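Local coordinates for protein putative oxidoreductase with NAD(P)-binding Rossmann-fold domain (Clostridium difficile, PDB 3UUW) that is a putative Gfo/Idh/MocA-type oxidoreductase that probably binds NAD(P) in a Rossmann domain, its substrate and reaction being unknown, at residues G15-A18 with Q19-Y22; K295-R298 with L299-I303; N274-I277 with D278-N282; I110-S113 with T114-N117; R127-P130 with M131-E134. All coordinates share one frame; numbering follows the deposited sequence.

Contact 1: G15-A18 with Q19-Y22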
loop_
_atom_site.group_PDB
_atom_site.type_symbol
_atom_site.label_atom_id
_atom_site.label_comp_id
_atom_site.label_asym_id
_atom_site.label_seq_id
_atom_site.Cartn_x
_atom_site.Cartn_y
_atom_site.Cartn_z
ATOM N N GLY A 15 -22.440 -29.405 0.270
ATOM C CA GLY A 15 -22.917 -28.033 0.452
ATOM C C GLY A 15 -21.944 -26.973 -0.053
ATOM O O GLY A 15 -20.991 -27.274 -0.762
ATOM N N SER A 16 -22.173 -25.723 0.325
ATOM C CA SER A 16 -21.374 -24.632 -0.242
ATOM C C SER A 16 -19.884 -24.746 0.126
ATOM O O SER A 16 -19.031 -24.497 -0.708
ATOM C CB SER A 16 -21.951 -23.266 0.134
ATOM O OG SER A 16 -21.753 -22.993 1.506
ATOM N N ILE A 17 -19.576 -25.138 1.353
ATOM C CA ILE A 17 -18.181 -25.306 1.768
ATOM C C ILE A 17 -17.489 -26.433 0.992
ATOM O O ILE A 17 -16.365 -26.282 0.501
ATOM C CB ILE A 17 -18.094 -25.524 3.294
ATOM C CG1 ILE A 17 -18.653 -24.298 4.033
ATOM C CG2 ILE A 17 -16.696 -25.790 3.700
ATOM C CD1 ILE A 17 -17.984 -22.989 3.659
ATOM N N ALA A 18 -18.152 -27.571 0.834
ATOM C CA ALA A 18 -17.571 -28.640 0.035
ATOM C C ALA A 18 -17.312 -28.157 -1.396
ATOM O O ALA A 18 -16.242 -28.409 -1.966
ATOM C CB ALA A 18 -18.501 -29.876 0.001
ATOM N N GLN A 19 -18.292 -27.446 -1.952
ATOM C CA GLN A 19 -18.207 -26.972 -3.334
ATOM C C GLN A 19 -17.109 -25.949 -3.582
ATOM O O GLN A 19 -16.529 -25.936 -4.670
ATOM C CB GLN A 19 -19.560 -26.428 -3.802
ATOM C CG GLN A 19 -20.575 -27.545 -4.016
ATOM C CD GLN A 19 -21.870 -27.027 -4.547
ATOM O OE1 GLN A 19 -21.909 -26.369 -5.592
ATOM N NE2 GLN A 19 -22.932 -27.281 -3.825
ATOM N N LYS A 20 -16.820 -25.088 -2.614
ATOM C CA LYS A 20 -15.821 -24.043 -2.850
ATOM C C LYS A 20 -14.433 -24.310 -2.263
ATOM O O LYS A 20 -13.453 -23.803 -2.810
ATOM C CB LYS A 20 -16.325 -22.674 -2.352
ATOM C CG LYS A 20 -16.286 -22.485 -0.861
ATOM C CD LYS A 20 -16.813 -21.104 -0.492
ATOM C CE LYS A 20 -16.778 -20.879 0.995
ATOM N NZ LYS A 20 -17.282 -19.531 1.339
ATOM N N ALA A 21 -14.359 -25.090 -1.175
ATOM C CA ALA A 21 -13.091 -25.298 -0.415
ATOM C C ALA A 21 -12.457 -26.661 -0.538
ATOM O O ALA A 21 -11.249 -26.810 -0.205
ATOM C CB ALA A 21 -13.320 -25.005 1.073
ATOM N N TYR A 22 -13.239 -27.671 -0.963
ATOM C CA TYR A 22 -12.746 -29.054 -1.039
ATOM C C TYR A 22 -12.829 -29.710 -2.399
ATOM O O TYR A 22 -11.797 -30.205 -2.894
ATOM C CB TYR A 22 -13.404 -29.917 0.031
ATOM C CG TYR A 22 -13.013 -29.460 1.405
ATOM C CD1 TYR A 22 -11.793 -29.832 1.950
ATOM C CD2 TYR A 22 -13.812 -28.579 2.125
ATOM C CE1 TYR A 22 -11.408 -29.404 3.220
ATOM C CE2 TYR A 22 -13.439 -28.132 3.393
ATOM C CZ TYR A 22 -12.236 -28.534 3.928
ATOM O OH TYR A 22 -11.849 -28.106 5.187
#
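Ile17 and Lys20 run side by side along the start of helix 16-26, with the CD1 methyl of Ile17 against CE of Lys20 at 3.6 Å. Lys20 reaches this position because its CG is wedged between the backbone N and the carbonyl carbon (chi1 76°) and the rest of the chain is fully stretched. The ammonium end passes on to the next subunit, where it makes a cation-pi contact with Trp260 of that chain. The other branch of Ile17, CG2, approaches CE2 of Tyr22 at 4.0 Å. Gly15 stands at the N-cap, and its carbonyl takes the N-H of Gln19 at 3.0 Å between Gly15 O and Gln19 N. Gly15 and Ala18 match the GxGxxA pattern of Rossmann folds, which in such domains brings the first helix close to the dinucleotide; the same use is likely here. CG of Gln19 folds back over that carbonyl, 3.3 Å from Gly15 O, while its NE2 bonds to Leu14 O. Beyond Ile17 O, which accepts from Ala21 N at 2.9 Å, the helix passes into a wider, pi-type turn at 19-22, and Tyr22 N meets Ala18 O from above the carbonyl plane, at 3.3 Å. The phenol OH of Tyr22 is held by Tyr94 and Asp96.

Contact 2: K295-R298 with L299-I303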
loop_
_atom_site.group_PDB
_atom_site.type_symbol
_atom_site.label_atom_id
_atom_site.label_comp_id
_atom_site.label_asym_id
_atom_site.label_seq_id
_atom_site.Cartn_x
_atom_site.Cartn_y
_atom_site.Cartn_z
ATOM N N LYS A 295 -9.241 -28.202 21.612
ATOM C CA LYS A 295 -8.751 -27.274 22.628
ATOM C C LYS A 295 -9.290 -25.854 22.453
ATOM O O LYS A 295 -9.599 -25.200 23.441
ATOM C CB LYS A 295 -7.237 -27.294 22.749
ATOM C CG LYS A 295 -6.445 -26.826 21.631
ATOM C CD LYS A 295 -4.975 -26.776 22.166
ATOM C CE LYS A 295 -4.004 -26.268 21.192
ATOM N NZ LYS A 295 -2.622 -26.406 21.769
ATOM N N ALA A 296 -9.388 -25.375 21.207
ATOM C CA ALA A 296 -9.977 -24.062 20.959
ATOM C C ALA A 296 -11.466 -24.080 21.371
ATOM O O ALA A 296 -11.976 -23.146 22.022
ATOM C CB ALA A 296 -9.829 -23.663 19.488
ATOM N N GLN A 297 -12.164 -25.156 21.021
ATOM C CA GLN A 297 -13.576 -25.276 21.370
ATOM C C GLN A 297 -13.805 -25.297 22.886
ATOM O O GLN A 297 -14.755 -24.694 23.381
ATOM C CB GLN A 297 -14.178 -26.513 20.731
ATOM C CG GLN A 297 -15.697 -26.548 20.798
ATOM C CD GLN A 297 -16.259 -27.780 20.127
ATOM O OE1 GLN A 297 -15.504 -28.620 19.623
ATOM N NE2 GLN A 297 -17.584 -27.908 20.141
ATOM N N ARG A 298 -12.904 -25.960 23.595
ATOM C CA ARG A 298 -12.955 -26.034 25.046
ATOM C C ARG A 298 -12.843 -24.631 25.633
ATOM O O ARG A 298 -13.593 -24.275 26.538
ATOM C CB ARG A 298 -11.834 -26.945 25.564
ATOM C CG ARG A 298 -11.929 -27.274 27.003
ATOM C CD ARG A 298 -10.670 -28.024 27.479
ATOM N NE ARG A 298 -10.499 -29.311 26.812
ATOM C CZ ARG A 298 -11.229 -30.405 27.051
ATOM N NH1 ARG A 298 -12.205 -30.398 27.955
ATOM N NH2 ARG A 298 -10.968 -31.523 26.381
ATOM N N LEU A 299 -11.945 -23.815 25.091
ATOM C CA LEU A 299 -11.786 -22.471 25.586
ATOM C C LEU A 299 -13.050 -21.674 25.313
ATOM O O LEU A 299 -13.526 -20.929 26.173
ATOM C CB LEU A 299 -10.559 -21.815 24.948
ATOM C CG LEU A 299 -10.202 -20.400 25.383
ATOM C CD1 LEU A 299 -10.216 -20.297 26.896
ATOM C CD2 LEU A 299 -8.833 -20.042 24.816
ATOM N N LEU A 300 -13.630 -21.856 24.132
ATOM C CA LEU A 300 -14.881 -21.162 23.784
ATOM C C LEU A 300 -16.075 -21.570 24.648
ATOM O O LEU A 300 -16.910 -20.729 24.983
ATOM C CB LEU A 300 -15.209 -21.342 22.305
ATOM C CG LEU A 300 -14.242 -20.629 21.354
ATOM C CD1 LEU A 300 -14.531 -20.988 19.909
ATOM C CD2 LEU A 300 -14.321 -19.123 21.567
ATOM N N GLU A 301 -16.155 -22.845 25.022
ATOM C CA GLU A 301 -17.220 -23.302 25.916
ATOM C C GLU A 301 -17.102 -22.624 27.279
ATOM O O GLU A 301 -18.099 -22.243 27.881
ATOM C CB GLU A 301 -17.221 -24.839 26.042
ATOM C CG GLU A 301 -17.803 -25.537 24.830
ATOM C CD GLU A 301 -18.176 -27.023 25.074
ATOM O OE1 GLU A 301 -17.982 -27.554 26.194
ATOM O OE2 GLU A 301 -18.694 -27.649 24.135
ATOM N N LYS A 302 -15.877 -22.448 27.749
ATOM C CA LYS A 302 -15.634 -21.743 29.009
ATOM C C LYS A 302 -16.121 -20.285 28.902
ATOM O O LYS A 302 -16.797 -19.768 29.797
ATOM C CB LYS A 302 -14.156 -21.879 29.339
ATOM C CG LYS A 302 -13.648 -21.321 30.663
ATOM C CD LYS A 302 -12.483 -22.211 31.154
ATOM C CE LYS A 302 -11.309 -21.425 31.666
ATOM N NZ LYS A 302 -10.502 -20.943 30.501
ATOM N N ILE A 303 -15.816 -19.641 27.778
ATOM C CA ILE A 303 -16.268 -18.286 27.529
ATOM C C ILE A 303 -17.805 -18.222 27.464
ATOM O O ILE A 303 -18.443 -17.371 28.116
ATOM C CB ILE A 303 -15.660 -17.770 26.214
ATOM C CG1 ILE A 303 -14.154 -17.595 26.364
ATOM C CG2 ILE A 303 -16.298 -16.479 25.798
ATOM C CD1 ILE A 303 -13.446 -17.470 25.037
HETATM O O HOH W 1 -19.372 -26.323 21.900
#
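Gln297 and Glu301, one helical turn apart, are joined by a water rather than directly. NE2 of Gln297 gives a hydrogen to the water at 3.0 Å, and the water gives one to OE2 of Glu301 at 2.7 Å; NE2 and OE2 themselves stay 4.2 Å apart. The amide and carboxylate planes are nearly perpendicular, at 86°. Gln297 swings its CG away from its own backbone N (chi1 -168°) and extends straight outward, whereas CG of Glu301 lies beside its backbone N (chi1 -76°) and leans back toward the preceding turn, 3.5 Å from Gln297 O. Both ends are fixed from outside the helix: NE2 also bonds to Ala100 O, and OE2 accepts from Val103 N at the start of helix 103-116. Beneath them the backbone supplies the spacing, with Glu301 N to Gln297 O at 2.8 Å and Leu300 N to Ala296 O at 3.0 Å. On another side, Leu300 sets its CG 3.5 Å from Ala296 O and packs on Ile165, Tyr168 and Ile169 of helix 160-179. Arg298 bends at chi3 and sends its guanidinium to Glu107 and Glu291. The result is a regular amphipathic alpha-helix with i to i+4 bonding, the C-terminal helix 295-305, whose polar side docks on the start of a Rossmann-domain helix and whose apolar side lies against helix 160-179 and strand 184-192.

Contact 3: N274-I277 with D278-N282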
loop_
_atom_site.group_PDB
_atom_site.type_symbol
_atom_site.label_atom_id
_atom_site.label_comp_id
_atom_site.label_asym_id
_atom_site.label_seq_id
_atom_site.Cartn_x
_atom_site.Cartn_y
_atom_site.Cartn_z
ATOM N N ASN A 274 -4.344 -32.691 1.624
ATOM C CA ASN A 274 -3.310 -33.604 1.186
ATOM C C ASN A 274 -2.561 -34.251 2.347
ATOM O O ASN A 274 -2.148 -35.406 2.270
ATOM C CB ASN A 274 -2.358 -32.925 0.215
ATOM C CG ASN A 274 -3.017 -32.640 -1.141
ATOM O OD1 ASN A 274 -3.942 -33.332 -1.549
ATOM N ND2 ASN A 274 -2.516 -31.630 -1.839
ATOM N N HIS A 275 -2.377 -33.512 3.430
ATOM C CA HIS A 275 -1.754 -34.038 4.605
ATOM C C HIS A 275 -2.599 -35.151 5.219
ATOM O O HIS A 275 -2.065 -36.172 5.615
ATOM C CB HIS A 275 -1.514 -32.928 5.622
ATOM C CG HIS A 275 -0.732 -33.373 6.814
ATOM N ND1 HIS A 275 0.518 -33.948 6.707
ATOM C CD2 HIS A 275 -1.034 -33.363 8.130
ATOM C CE1 HIS A 275 0.964 -34.243 7.914
ATOM N NE2 HIS A 275 0.044 -33.891 8.796
ATOM N N PHE A 276 -3.909 -34.946 5.300
ATOM C CA PHE A 276 -4.829 -35.987 5.784
ATOM C C PHE A 276 -4.599 -37.295 5.035
ATOM O O PHE A 276 -4.469 -38.358 5.642
ATOM C CB PHE A 276 -6.304 -35.525 5.643
ATOM C CG PHE A 276 -7.322 -36.545 6.065
ATOM C CD1 PHE A 276 -7.511 -36.863 7.414
ATOM C CD2 PHE A 276 -8.111 -37.183 5.120
ATOM C CE1 PHE A 276 -8.466 -37.817 7.797
ATOM C CE2 PHE A 276 -9.070 -38.115 5.507
ATOM C CZ PHE A 276 -9.239 -38.422 6.845
ATOM N N ILE A 277 -4.542 -37.221 3.713
ATOM C CA ILE A 277 -4.313 -38.410 2.898
ATOM C C ILE A 277 -2.916 -38.991 3.119
ATOM O O ILE A 277 -2.764 -40.200 3.255
ATOM C CB ILE A 277 -4.521 -38.086 1.415
ATOM C CG1 ILE A 277 -5.954 -37.643 1.143
ATOM C CG2 ILE A 277 -4.141 -39.262 0.509
ATOM C CD1 ILE A 277 -7.013 -38.739 1.358
ATOM N N ASP A 278 -1.908 -38.131 3.143
ATOM C CA ASP A 278 -0.512 -38.584 3.337
ATOM C C ASP A 278 -0.348 -39.345 4.635
ATOM O O ASP A 278 0.364 -40.341 4.689
ATOM C CB ASP A 278 0.466 -37.398 3.318
ATOM C CG ASP A 278 0.706 -36.840 1.919
ATOM O OD1 ASP A 278 0.400 -37.523 0.928
ATOM O OD2 ASP A 278 1.226 -35.710 1.821
ATOM N N CYS A 279 -1.012 -38.885 5.682
ATOM C CA CYS A 279 -0.921 -39.538 6.987
ATOM C C CYS A 279 -1.518 -40.943 6.962
ATOM O O CYS A 279 -0.992 -41.865 7.614
ATOM C CB CYS A 279 -1.557 -38.681 8.075
ATOM S SG CYS A 279 -0.577 -37.220 8.498
ATOM N N ILE A 280 -2.602 -41.109 6.210
ATOM C CA ILE A 280 -3.174 -42.425 6.013
ATOM C C ILE A 280 -2.153 -43.302 5.276
ATOM O O ILE A 280 -1.894 -44.444 5.669
ATOM C CB ILE A 280 -4.488 -42.354 5.228
ATOM C CG1 ILE A 280 -5.568 -41.700 6.105
ATOM C CG2 ILE A 280 -4.938 -43.761 4.804
ATOM C CD1 ILE A 280 -6.826 -41.200 5.354
ATOM N N GLU A 281 -1.582 -42.760 4.210
ATOM C CA GLU A 281 -0.582 -43.476 3.426
ATOM C C GLU A 281 0.600 -43.955 4.266
ATOM O O GLU A 281 1.101 -45.070 4.073
ATOM C CB GLU A 281 -0.080 -42.589 2.288
ATOM C CG GLU A 281 1.051 -43.196 1.466
ATOM C CD GLU A 281 0.640 -44.427 0.671
ATOM O OE1 GLU A 281 -0.544 -44.536 0.270
ATOM O OE2 GLU A 281 1.532 -45.281 0.425
ATOM N N ASN A 282 1.029 -43.131 5.216
ATOM C CA ASN A 282 2.225 -43.426 5.991
ATOM C C ASN A 282 1.956 -43.979 7.382
ATOM O O ASN A 282 2.875 -44.082 8.185
ATOM C CB ASN A 282 3.082 -42.163 6.068
ATOM C CG ASN A 282 3.689 -41.811 4.743
ATOM O OD1 ASN A 282 3.362 -40.780 4.139
ATOM N ND2 ASN A 282 4.566 -42.677 4.263
HETATM O O HOH W 2 -1.579 -36.439 -0.377
HETATM O O HOH W 3 2.048 -34.410 4.128
#
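Cys279 lays its sulfur over one face of the His275 ring, one turn back along helix 269-281. Its CB starts above the preceding turn, 3.6 Å from His275 O. From there SG is directed opposite the carbonyl carbon (chi1 -72°), which carries it back along the helix until it sits 3.4 Å from both NE2 and CE1 of His275. It lies 3.6 Å from the ring centroid and 23° off the normal, displaced toward that NE2-CE1 rim. The imidazole meets it because CG of His275 points away from its own backbone N. In the plane of the ring, ND1 is linked at 3.0 Å to a water that also donates to OD2 of Asp278. A second water donates to both OD1 of Asp278 and Asn274 O, so each carboxylate oxygen of Asp278 has a water partner in the conformer described.

On the buried side, Ile280 crosses Phe276, its CD1 over the face of the phenyl ring in a CH-pi contact 4.1 Å from the centroid. Phe276 in turn meets Phe71 edge-to-face and packs on Cys69 and His92, facing the Rossmann sheet. The backbone beneath is regular, with Cys279 N to His275 O at 2.9 Å, although Ile280 N to Phe276 O is weak. The helix thus divides its chemistry: apolar and CH-pi contacts face the sheet, whereas on another side the imidazole is engaged in two ways, by sulfur over a face and, at its edge, by a water that joins it to the Asp278 carboxylate.

Contact 4: I110-S113 with T114-N117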
loop_
_atom_site.group_PDB
_atom_site.type_symbol
_atom_site.label_atom_id
_atom_site.label_comp_id
_atom_site.label_asym_id
_atom_site.label_seq_id
_atom_site.Cartn_x
_atom_site.Cartn_y
_atom_site.Cartn_z
ATOM N N ILE A 110 -13.139 -38.947 19.711
ATOM C CA ILE A 110 -11.684 -39.111 19.704
ATOM C C ILE A 110 -11.317 -40.482 20.247
ATOM O O ILE A 110 -10.471 -41.208 19.669
ATOM C CB ILE A 110 -10.964 -37.959 20.472
ATOM C CG1 ILE A 110 -11.061 -36.655 19.655
ATOM C CG2 ILE A 110 -9.472 -38.330 20.763
ATOM C CD1 ILE A 110 -10.878 -35.362 20.523
ATOM N N GLU A 111 -11.934 -40.873 21.361
ATOM C CA GLU A 111 -11.609 -42.173 21.931
ATOM C C GLU A 111 -12.032 -43.302 21.006
ATOM O O GLU A 111 -11.285 -44.275 20.842
ATOM C CB GLU A 111 -12.201 -42.341 23.325
ATOM C CG GLU A 111 -11.577 -41.392 24.339
ATOM C CD GLU A 111 -10.048 -41.448 24.348
ATOM O OE1 GLU A 111 -9.499 -42.570 24.371
ATOM O OE2 GLU A 111 -9.408 -40.364 24.335
ATOM N N LEU A 112 -13.192 -43.173 20.388
ATOM C CA LEU A 112 -13.640 -44.183 19.413
ATOM C C LEU A 112 -12.622 -44.306 18.269
ATOM O O LEU A 112 -12.218 -45.422 17.902
ATOM C CB LEU A 112 -15.039 -43.857 18.884
ATOM C CG LEU A 112 -15.636 -44.841 17.880
ATOM C CD1 LEU A 112 -15.670 -46.257 18.439
ATOM C CD2 LEU A 112 -17.048 -44.385 17.457
ATOM N N SER A 113 -12.133 -43.179 17.769
ATOM C CA SER A 113 -11.157 -43.199 16.673
ATOM C C SER A 113 -9.858 -43.904 17.099
ATOM O O SER A 113 -9.315 -44.727 16.376
ATOM C CB SER A 113 -10.890 -41.774 16.158
ATOM O OG SER A 113 -10.007 -41.036 17.015
ATOM N N THR A 114 -9.381 -43.629 18.304
ATOM C CA THR A 114 -8.134 -44.242 18.746
ATOM C C THR A 114 -8.310 -45.770 18.983
ATOM O O THR A 114 -7.421 -46.561 18.649
ATOM C CB THR A 114 -7.556 -43.499 19.966
ATOM O OG1 THR A 114 -8.470 -43.558 21.043
ATOM C CG2 THR A 114 -7.257 -42.076 19.639
ATOM N N LYS A 115 -9.467 -46.181 19.502
ATOM C CA LYS A 115 -9.765 -47.596 19.668
ATOM C C LYS A 115 -9.709 -48.322 18.319
ATOM O O LYS A 115 -9.190 -49.449 18.232
ATOM C CB LYS A 115 -11.162 -47.762 20.264
ATOM C CG LYS A 115 -11.653 -49.196 20.368
ATOM C CD LYS A 115 -13.160 -49.201 20.588
ATOM C CE LYS A 115 -13.743 -50.598 20.548
ATOM N NZ LYS A 115 -15.234 -50.541 20.579
ATOM N N LYS A 116 -10.212 -47.662 17.267
ATOM C CA LYS A 116 -10.284 -48.260 15.929
ATOM C C LYS A 116 -8.999 -48.067 15.116
ATOM O O LYS A 116 -8.898 -48.548 13.985
ATOM C CB LYS A 116 -11.491 -47.678 15.164
ATOM C CG LYS A 116 -12.864 -47.940 15.795
ATOM C CD LYS A 116 -13.296 -49.375 15.695
ATOM C CE LYS A 116 -13.672 -49.768 14.272
ATOM N NZ LYS A 116 -13.960 -51.226 14.197
ATOM N N ASN A 117 -8.019 -47.380 15.699
ATOM C CA ASN A 117 -6.779 -47.018 15.025
ATOM C C ASN A 117 -7.060 -46.218 13.752
ATOM O O ASN A 117 -6.517 -46.498 12.666
ATOM C CB ASN A 117 -5.919 -48.241 14.728
ATOM C CG ASN A 117 -4.496 -48.010 15.126
ATOM O OD1 ASN A 117 -3.693 -47.505 14.343
ATOM N ND2 ASN A 117 -4.189 -48.297 16.399
HETATM O O HOH W 4 -9.604 -45.036 23.016
#
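The C-terminal end of helix 103-116 closes in a Schellman motif, and in its last turns Glu111 and Thr114 meet through a shared water. This water donates to OE1 of Glu111 at 2.8 Å and to OG1 of Thr114 at 2.7 Å, bridging two oxygens that are 3.6 Å apart. Glu111 curls to reach it, its chain bent at chi2 (-52°), and the two side chains approach at a slant. One residue earlier, Ser113 turns its hydroxyl back on the helix (chi1 78°) and donates to Ile110 O at 2.7 Å. Ile110 O is thereby gripped twice, since Thr114 N also bonds to it, at 3.0 Å. The helix is the crossover of the beta-alpha-beta unit formed with strands 92-95 and 120-122 of the Rossmann sheet. Its inner side carries Ile110, on Leu99 and Ile294, and Leu112, which packs on Leu87 and Asn88 of helix 79-88. CD1 of Leu112 also lies 4.2 Å from CG of Lys116, whose methylenes fold back over the turn, with CG 3.3 Å from Leu112 O. Lys116 N bonds to that same oxygen and, weakly, to Ser113 O, before Asn117 leaves the helix with positive phi.

Contact 5: R127-P130 with M131-E134. With GOL (glycerol), chain I.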
loop_
_atom_site.group_PDB
_atom_site.type_symbol
_atom_site.label_atom_id
_atom_site.label_comp_id
_atom_site.label_asym_id
_atom_site.label_seq_id
_atom_site.Cartn_x
_atom_site.Cartn_y
_atom_site.Cartn_z
ATOM N N ARG A 127 -3.777 -23.609 10.122
ATOM C CA ARG A 127 -2.519 -24.239 10.540
ATOM C C ARG A 127 -1.655 -24.685 9.351
ATOM O O ARG A 127 -0.462 -25.001 9.510
ATOM C CB ARG A 127 -2.785 -25.417 11.458
ATOM C CG ARG A 127 -3.552 -25.101 12.709
ATOM C CD ARG A 127 -3.363 -26.240 13.686
ATOM N NE ARG A 127 -4.281 -26.222 14.814
ATOM C CZ ARG A 127 -4.182 -27.034 15.867
ATOM N NH1 ARG A 127 -3.153 -27.864 15.991
ATOM N NH2 ARG A 127 -5.088 -26.980 16.833
ATOM N N PHE A 128 -2.263 -24.725 8.160
ATOM C CA PHE A 128 -1.590 -25.112 6.929
ATOM C C PHE A 128 -1.510 -23.977 5.910
ATOM O O PHE A 128 -1.054 -24.174 4.774
ATOM C CB PHE A 128 -2.290 -26.333 6.306
ATOM C CG PHE A 128 -2.082 -27.593 7.075
ATOM C CD1 PHE A 128 -2.810 -27.841 8.220
ATOM C CD2 PHE A 128 -1.130 -28.514 6.685
ATOM C CE1 PHE A 128 -2.613 -28.982 8.944
ATOM C CE2 PHE A 128 -0.932 -29.663 7.412
ATOM C CZ PHE A 128 -1.675 -29.891 8.541
ATOM N N CYS A 129 -1.978 -22.791 6.306
ATOM C CA CYS A 129 -1.892 -21.610 5.462
ATOM C C CYS A 129 -0.394 -21.341 5.230
ATOM O O CYS A 129 0.348 -21.118 6.164
ATOM C CB CYS A 129 -2.607 -20.440 6.137
ATOM S SG CYS A 129 -2.284 -18.834 5.384
ATOM N N PRO A 130 0.046 -21.350 3.977
ATOM C CA PRO A 130 1.493 -21.223 3.754
ATOM C C PRO A 130 2.111 -19.960 4.372
ATOM O O PRO A 130 3.172 -20.058 4.978
ATOM C CB PRO A 130 1.606 -21.214 2.234
ATOM C CG PRO A 130 0.477 -22.106 1.813
ATOM C CD PRO A 130 -0.652 -21.757 2.739
ATOM N N MET A 131 1.436 -18.821 4.300
ATOM C CA MET A 131 2.054 -17.580 4.817
ATOM C C MET A 131 2.020 -17.544 6.333
ATOM O O MET A 131 2.932 -17.010 6.954
ATOM C CB MET A 131 1.441 -16.348 4.187
ATOM C CG MET A 131 1.874 -16.157 2.735
ATOM S SD MET A 131 1.051 -14.738 2.015
ATOM C CE MET A 131 2.063 -14.480 0.535
ATOM N N TYR A 132 1.007 -18.155 6.937
ATOM C CA TYR A 132 0.974 -18.247 8.396
ATOM C C TYR A 132 2.109 -19.143 8.894
ATOM O O TYR A 132 2.748 -18.850 9.912
ATOM C CB TYR A 132 -0.341 -18.807 8.906
ATOM C CG TYR A 132 -1.549 -17.860 8.893
ATOM C CD1 TYR A 132 -1.456 -16.546 8.477
ATOM C CD2 TYR A 132 -2.773 -18.285 9.404
ATOM C CE1 TYR A 132 -2.555 -15.688 8.527
ATOM C CE2 TYR A 132 -3.873 -17.439 9.444
ATOM C CZ TYR A 132 -3.759 -16.139 9.008
ATOM O OH TYR A 132 -4.853 -15.305 9.071
ATOM N N LYS A 133 2.334 -20.253 8.199
ATOM C CA LYS A 133 3.444 -21.118 8.556
ATOM C C LYS A 133 4.776 -20.369 8.431
ATOM O O LYS A 133 5.690 -20.559 9.260
ATOM C CB LYS A 133 3.453 -22.404 7.730
ATOM C CG LYS A 133 2.337 -23.355 8.126
ATOM C CD LYS A 133 2.302 -24.683 7.335
ATOM C CE LYS A 133 3.641 -25.414 7.285
ATOM N NZ LYS A 133 4.081 -25.861 8.635
ATOM N N GLU A 134 4.920 -19.584 7.376
ATOM C CA GLU A 134 6.163 -18.839 7.168
ATOM C C GLU A 134 6.435 -17.877 8.313
ATOM O O GLU A 134 7.534 -17.881 8.867
ATOM C CB GLU A 134 6.155 -18.113 5.840
ATOM C CG GLU A 134 7.477 -17.442 5.528
ATOM C CD GLU A 134 7.621 -17.033 4.076
ATOM O OE1 GLU A 134 6.667 -17.211 3.293
ATOM O OE2 GLU A 134 8.707 -16.522 3.727
HETATM C C1 GOL I . 2.430 -28.110 11.947
HETATM O O1 GOL I . 2.137 -27.315 13.082
HETATM C C2 GOL I . 1.844 -27.423 10.728
HETATM O O2 GOL I . 0.650 -26.816 11.123
HETATM C C3 GOL I . 1.558 -28.379 9.576
HETATM O O3 GOL I . 2.544 -28.280 8.581
#
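Arg127 O receives the hydroxyl O2 of a bound glycerol at 2.7 Å, and the Lys133 side chain runs alongside the same carbonyl, with CG and CD each 3.5 Å from it. Lys133 bends at chi3 and chi4, which curls its end round to the glycerol, where NZ donates to O3 at 2.9 Å. The glycerol's C3 lies over one face of the Phe128 ring, 3.5 Å from CE2 and displaced toward the rim. Trp177 NE1 provides a further hydrogen bond to the glycerol, which probably comes from the crystallisation liquor. The Arg127 guanidinium turns elsewhere, to Asp173 and Glu292.

Cys129 occupies the N-cap of helix 130-138. Its carbonyl accepts Lys133 N almost in line with the C=O bond, at 3.0 Å and with an N-H...O angle of 169°. Its sulfur, placed opposite the backbone N (chi1 168°), rests over the face of the Tyr132 ring, 4.0 Å from the centroid and nearest to CG, a sulfur-aromatic contact. Tyr132 extends its OH to Glu225 in the large sheet, and Met131 packs on Val238 of that sheet. Pro130 fills the first position of the helix, where its lack of an N-H costs no helical bond, and its carbonyl accepts from Glu134 N. Together these residues form the N-terminus of a helix, with cysteine at the N-cap and proline in the first turn, at the passage from the Rossmann strands to the mixed-sheet domain, as expected for the two-domain Gfo/Idh/MocA fold.

In the fold
All five contacts are local, within or at the ends of helices, but their settings differ. Contacts 1, 3 and 4 belong to helices around the parallel Rossmann sheet: contact 1 at its probable nucleotide-binding end and against a second subunit, contact 3 with a face on the central strands, and contact 4, mostly exposed, at a helix C-terminus. Contacts 2 and 5 tie that domain to the mixed-sheet domain. Water bridges recur in contacts 2, 3 and 4, whereas sulfur-over-ring contacts mark 3 and 5. Contacts 3 and 5 touch directly, His275 CD2 lying 3.6 Å from Phe128 CZ; contacts 1 and 2 lie on opposite sides of the chain's centre.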